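Local coordinates for cellulose binding protein (Clavibacter michiganensis, PDB 4JJO) that probably binds cellulose and loosens plant cell walls, as the expansin module of a longer protein thought to hydrolyse beta-1,4-glucan linkages, at residues V110-K115 against P182-A187; L128-R133 against S196-V201. All coordinates share one frame; numbering follows the deposited sequence.

In the fold
Both contacts lie in the C-terminal, immunoglobulin-like domain of the expansin module, with their centres about 16 Å apart. Their segments alternate along the chain: 110-115, 128-133, 182-187, 196-201. Contact 1 spans the interior between strand 111-114 and the end of strand 178-184, which are not neighbours in the antiparallel sheet. Contact 2 brings the loop after strand 124-128 against the C-terminal tail that follows strand 191-193. The two meet directly: Ala-111 O and Leu-128 N lie at probable hydrogen-bonding distance, as do Val-110 N and Ser-196 O, and Val-110 packs on Phe-198. Contact 2 also borders the connection from the N-terminal double-psi beta-barrel domain.

Contact 1: V110-K115 against P182-A187; sequences VAIRVK and PGLRMA
Val-114 meets three consecutive residues of 182-187, using a different part of its side chain for each. CG1, anti to the backbone N (chi1 178°), reaches Met-186 SD at 4.0 Å, and the two side chains cross at about a right angle. The thioether gets there because the methionine chain bends at chi2 and chi3: its CB points away from the strand, and the bends bring the sulfur back. CG2 meets Arg-185 O at 3.8 Å, while CB faces Ala-187 O. One strand residue therefore sits against both side chain and main chain of the loop.

The second apolar pair is Ile-112 with Leu-184, where CG1 of the isoleucine touches CD1 of the leucine at 3.9 Å, again nearly perpendicular. Each side chain leaves its backbone toward the other segment. Ile-112 also touches Leu-125 and Val-127 of strand 124-128, and Leu-184 touches Leu-167 and Val-169 of strand 167-173. This is the interior of an immunoglobulin-like beta sandwich, the fold of the expansin C-terminal domain: strand 111-114 contributes alternate residues, and strand 178-184 supplies Leu-184, the second residue of a G1 beta bulge in which it and Gly-183 both face Leu-167.

Polar linkage comes through a water, which accepts from Val-114 N at 2.9 Å and donates to Ala-187 O at 2.7 Å, bridging the two main chains. The loop turns sharply here, in an inverse gamma turn centred on Met-186 whose closing bond, Ala-187 N to Arg-185 O, is weak. Gln-192 NE2 also bonds to Arg-185 O, and the Arg-185 guanidinium forms a salt bridge with Glu-190.

Contact 2: L128-R133 against S196-V201; sequences LNAGNR and SRFYPV
Ala-130 meets both aromatic residues of the tail: its methyl group lies on Phe-198, and its carbonyl O is near both rings, 3.7 Å from Phe-198 CD2 and 3.6 Å from Tyr-199 CE2. The apolar touch is CB of Ala-130 to CE2 of Phe-198, 3.8 Å, with the alanine CA resting on the same side of the ring, by CD2 and CE2. With CG beside its own backbone N (chi1 -75°), the phenyl group reaches inward, where Val-171 and Val-179 of the neighbouring strands also pack against it.

Around Tyr-199 polar atoms meet the ring. Ala-130 O lies near the plane of the phenol ring. ND2 of Asn-132 comes equally close to Tyr-199 CE2, with amide and ring planes 57° apart; ND2 also hydrogen-bonds Asp-104 OD1. Beyond the ring, Tyr-199 OH sits 3.4 Å from Gly-131 CA, where the bare alpha carbon gives the hydroxyl room. Gly-131 has a positive phi of 89°, and a weak bond from Asn-132 N to Ala-130 O spans the tight turn it makes.

Hydrogen bonding ties this patch to the chain that arrives from the N-terminal domain. Tyr-199 OH bonds to Pro-105 O, and Asn-129 ND2 to Thr-109 O. A water lies 2.7 Å from Asn-129 O, within hydrogen-bonding distance, and makes at most a weak link to Tyr-199 OH.

Together the turn at 128-133 and the C-terminal tail close one end of the immunoglobulin-like sandwich of the expansin C-terminal domain, beside the connection that joins it to the double-psi beta-barrel domain.

Contact 1: V110-K115 against P182-A187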
# COMPACT_ATOMS: atom_id res chain seq x y z
N VAL A 110 10.30 -3.72 -5.87
CA VAL A 110 10.14 -2.71 -4.84
C VAL A 110 10.57 -1.34 -5.36
O VAL A 110 11.55 -1.23 -6.10
CB VAL A 110 10.97 -3.07 -3.59
CG1 VAL A 110 10.96 -1.92 -2.59
CG2 VAL A 110 10.45 -4.35 -2.96
N ALA A 111 9.82 -0.31 -4.98
CA ALA A 111 10.20 1.06 -5.30
C ALA A 111 10.05 1.93 -4.06
O ALA A 111 9.32 1.58 -3.13
CB ALA A 111 9.35 1.61 -6.43
N ILE A 112 10.76 3.05 -4.05
CA ILE A 112 10.70 4.00 -2.95
C ILE A 112 10.38 5.37 -3.50
O ILE A 112 11.01 5.82 -4.45
CB ILE A 112 12.04 4.08 -2.20
CG1 ILE A 112 12.41 2.73 -1.59
CG2 ILE A 112 12.00 5.16 -1.13
CD1 ILE A 112 11.39 2.17 -0.64
N ARG A 113 9.39 6.04 -2.91
CA ARG A 113 9.13 7.43 -3.23
C ARG A 113 9.37 8.30 -2.01
O ARG A 113 8.72 8.14 -0.98
CB ARG A 113 7.70 7.64 -3.74
CG ARG A 113 7.39 9.11 -4.01
CD ARG A 113 6.09 9.33 -4.78
NE ARG A 113 4.92 8.86 -4.04
CZ ARG A 113 3.69 9.35 -4.19
NH1 ARG A 113 3.46 10.33 -5.06
NH2 ARG A 113 2.69 8.86 -3.47
N VAL A 114 10.33 9.21 -2.13
CA VAL A 114 10.56 10.19 -1.09
C VAL A 114 9.43 11.21 -1.14
O VAL A 114 9.07 11.68 -2.22
CB VAL A 114 11.91 10.91 -1.27
CG1 VAL A 114 12.10 11.96 -0.19
CG2 VAL A 114 13.05 9.91 -1.25
N LYS A 115 8.87 11.54 0.02
CA LYS A 115 7.77 12.48 0.08
C LYS A 115 8.23 13.87 -0.33
O LYS A 115 9.35 14.28 -0.01
CB LYS A 115 7.20 12.55 1.50
CG LYS A 115 5.89 13.30 1.58
CD LYS A 115 5.37 13.42 3.00
CE LYS A 115 3.99 14.05 3.01
NZ LYS A 115 3.50 14.40 4.37
N PRO A 182 20.37 0.21 -1.61
CA PRO A 182 21.43 1.23 -1.64
C PRO A 182 21.27 2.25 -2.77
O PRO A 182 20.55 2.02 -3.74
CB PRO A 182 22.68 0.39 -1.90
CG PRO A 182 22.19 -0.75 -2.70
CD PRO A 182 20.82 -1.07 -2.18
N GLY A 183 21.96 3.37 -2.62
CA GLY A 183 22.11 4.32 -3.71
C GLY A 183 20.89 5.18 -3.97
O GLY A 183 20.83 5.86 -5.00
N LEU A 184 19.93 5.16 -3.06
CA LEU A 184 18.73 5.97 -3.22
C LEU A 184 19.07 7.44 -3.06
O LEU A 184 19.95 7.81 -2.28
CB LEU A 184 17.68 5.56 -2.19
CG LEU A 184 17.11 4.15 -2.36
CD1 LEU A 184 16.15 3.84 -1.22
CD2 LEU A 184 16.43 3.99 -3.70
N ARG A 185 18.38 8.28 -3.82
CA ARG A 185 18.65 9.71 -3.82
C ARG A 185 17.60 10.46 -3.01
O ARG A 185 16.46 10.02 -2.89
CB ARG A 185 18.68 10.24 -5.25
CG ARG A 185 19.87 9.74 -6.05
CD ARG A 185 19.76 10.07 -7.53
NE ARG A 185 18.78 9.22 -8.20
CZ ARG A 185 17.53 9.57 -8.50
NH1 ARG A 185 16.74 8.71 -9.11
NH2 ARG A 185 17.07 10.78 -8.20
N MET A 186 18.01 11.60 -2.45
CA MET A 186 17.07 12.52 -1.84
C MET A 186 16.36 13.24 -2.96
O MET A 186 16.69 14.38 -3.30
CB MET A 186 17.80 13.50 -0.92
CG MET A 186 16.92 14.57 -0.31
SD MET A 186 15.51 13.91 0.60
CE MET A 186 16.34 12.84 1.78
N ALA A 187 15.39 12.56 -3.56
CA ALA A 187 14.70 13.04 -4.74
C ALA A 187 13.19 13.07 -4.50
O ALA A 187 12.46 12.20 -4.97
CB ALA A 187 15.02 12.16 -5.92
O HOH W 1 12.11 9.60 -4.42

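Contact 2: L128-R133 against S196-V201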
# COMPACT_ATOMS: atom_id res chain seq x y z
N LEU A 128 6.69 0.96 -2.17
CA LEU A 128 5.74 0.47 -3.14
C LEU A 128 6.07 -0.97 -3.54
O LEU A 128 7.24 -1.32 -3.70
CB LEU A 128 5.76 1.37 -4.38
CG LEU A 128 5.47 2.84 -4.07
CD1 LEU A 128 5.99 3.75 -5.18
CD2 LEU A 128 3.98 3.05 -3.87
N ASN A 129 5.03 -1.78 -3.67
CA ASN A 129 5.17 -3.13 -4.23
C ASN A 129 5.86 -4.14 -3.31
O ASN A 129 6.44 -5.12 -3.79
CB ASN A 129 5.89 -3.05 -5.57
CG ASN A 129 5.27 -2.02 -6.50
OD1 ASN A 129 4.05 -1.91 -6.60
ND2 ASN A 129 6.11 -1.25 -7.17
N ALA A 130 5.80 -3.92 -2.01
CA ALA A 130 6.26 -4.92 -1.06
C ALA A 130 5.37 -6.16 -1.14
O ALA A 130 5.82 -7.27 -0.87
CB ALA A 130 6.26 -4.36 0.35
N GLY A 131 4.11 -5.95 -1.50
CA GLY A 131 3.17 -7.05 -1.70
C GLY A 131 2.42 -7.43 -0.43
O GLY A 131 1.21 -7.65 -0.46
N ASN A 132 3.14 -7.50 0.68
CA ASN A 132 2.55 -7.82 1.97
C ASN A 132 2.70 -6.63 2.92
O ASN A 132 3.16 -5.56 2.51
CB ASN A 132 3.21 -9.06 2.57
CG ASN A 132 3.24 -10.24 1.61
OD1 ASN A 132 2.23 -10.91 1.40
ND2 ASN A 132 4.40 -10.49 1.03
N ARG A 133 2.31 -6.81 4.17
CA ARG A 133 2.48 -5.75 5.16
C ARG A 133 3.96 -5.55 5.47
O ARG A 133 4.74 -6.51 5.51
CB ARG A 133 1.72 -6.06 6.46
CG ARG A 133 0.21 -6.09 6.30
CD ARG A 133 -0.49 -5.91 7.65
NE ARG A 133 -1.94 -5.89 7.51
CZ ARG A 133 -2.79 -5.51 8.46
NH1 ARG A 133 -2.34 -5.12 9.65
NH2 ARG A 133 -4.09 -5.52 8.23
N SER A 196 15.09 -4.98 -6.32
CA SER A 196 14.82 -5.87 -5.20
C SER A 196 13.39 -6.39 -5.14
O SER A 196 12.44 -5.70 -5.52
CB SER A 196 15.17 -5.17 -3.88
OG SER A 196 16.57 -4.97 -3.78
N ARG A 197 13.26 -7.62 -4.66
CA ARG A 197 11.98 -8.28 -4.46
C ARG A 197 12.02 -9.04 -3.14
O ARG A 197 13.07 -9.52 -2.74
CB ARG A 197 11.70 -9.27 -5.59
CG ARG A 197 11.29 -8.64 -6.91
CD ARG A 197 11.05 -9.71 -7.96
NE ARG A 197 10.79 -9.15 -9.28
CZ ARG A 197 9.59 -8.73 -9.70
NH1 ARG A 197 8.54 -8.81 -8.90
NH2 ARG A 197 9.46 -8.23 -10.92
N PHE A 198 10.87 -9.15 -2.48
CA PHE A 198 10.77 -9.95 -1.27
C PHE A 198 10.57 -11.42 -1.61
O PHE A 198 10.82 -12.29 -0.79
CB PHE A 198 9.61 -9.45 -0.39
CG PHE A 198 9.90 -8.17 0.32
CD1 PHE A 198 10.60 -8.18 1.52
CD2 PHE A 198 9.48 -6.96 -0.20
CE1 PHE A 198 10.87 -7.00 2.19
CE2 PHE A 198 9.75 -5.78 0.47
CZ PHE A 198 10.44 -5.80 1.66
N TYR A 199 10.11 -11.68 -2.83
CA TYR A 199 9.85 -13.04 -3.30
C TYR A 199 9.90 -13.07 -4.83
O TYR A 199 9.70 -12.04 -5.47
CB TYR A 199 8.49 -13.52 -2.79
CG TYR A 199 7.38 -12.50 -2.98
CD1 TYR A 199 6.61 -12.50 -4.13
CD2 TYR A 199 7.12 -11.55 -2.01
CE1 TYR A 199 5.60 -11.58 -4.31
CE2 TYR A 199 6.12 -10.61 -2.18
CZ TYR A 199 5.36 -10.64 -3.33
OH TYR A 199 4.36 -9.71 -3.50
N PRO A 200 10.17 -14.25 -5.41
CA PRO A 200 10.39 -14.34 -6.86
C PRO A 200 9.15 -14.21 -7.73
O PRO A 200 8.02 -14.39 -7.28
CB PRO A 200 10.98 -15.74 -7.03
CG PRO A 200 10.52 -16.51 -5.86
CD PRO A 200 10.41 -15.53 -4.73
N VAL A 201 9.39 -13.88 -9.00
CA VAL A 201 8.39 -14.02 -10.05
C VAL A 201 8.43 -15.47 -10.50
O VAL A 201 9.48 -16.11 -10.47
CB VAL A 201 8.71 -13.13 -11.27
CG1 VAL A 201 8.89 -11.68 -10.85
CG2 VAL A 201 9.95 -13.64 -12.00
O HOH W 2 5.11 -6.89 -5.40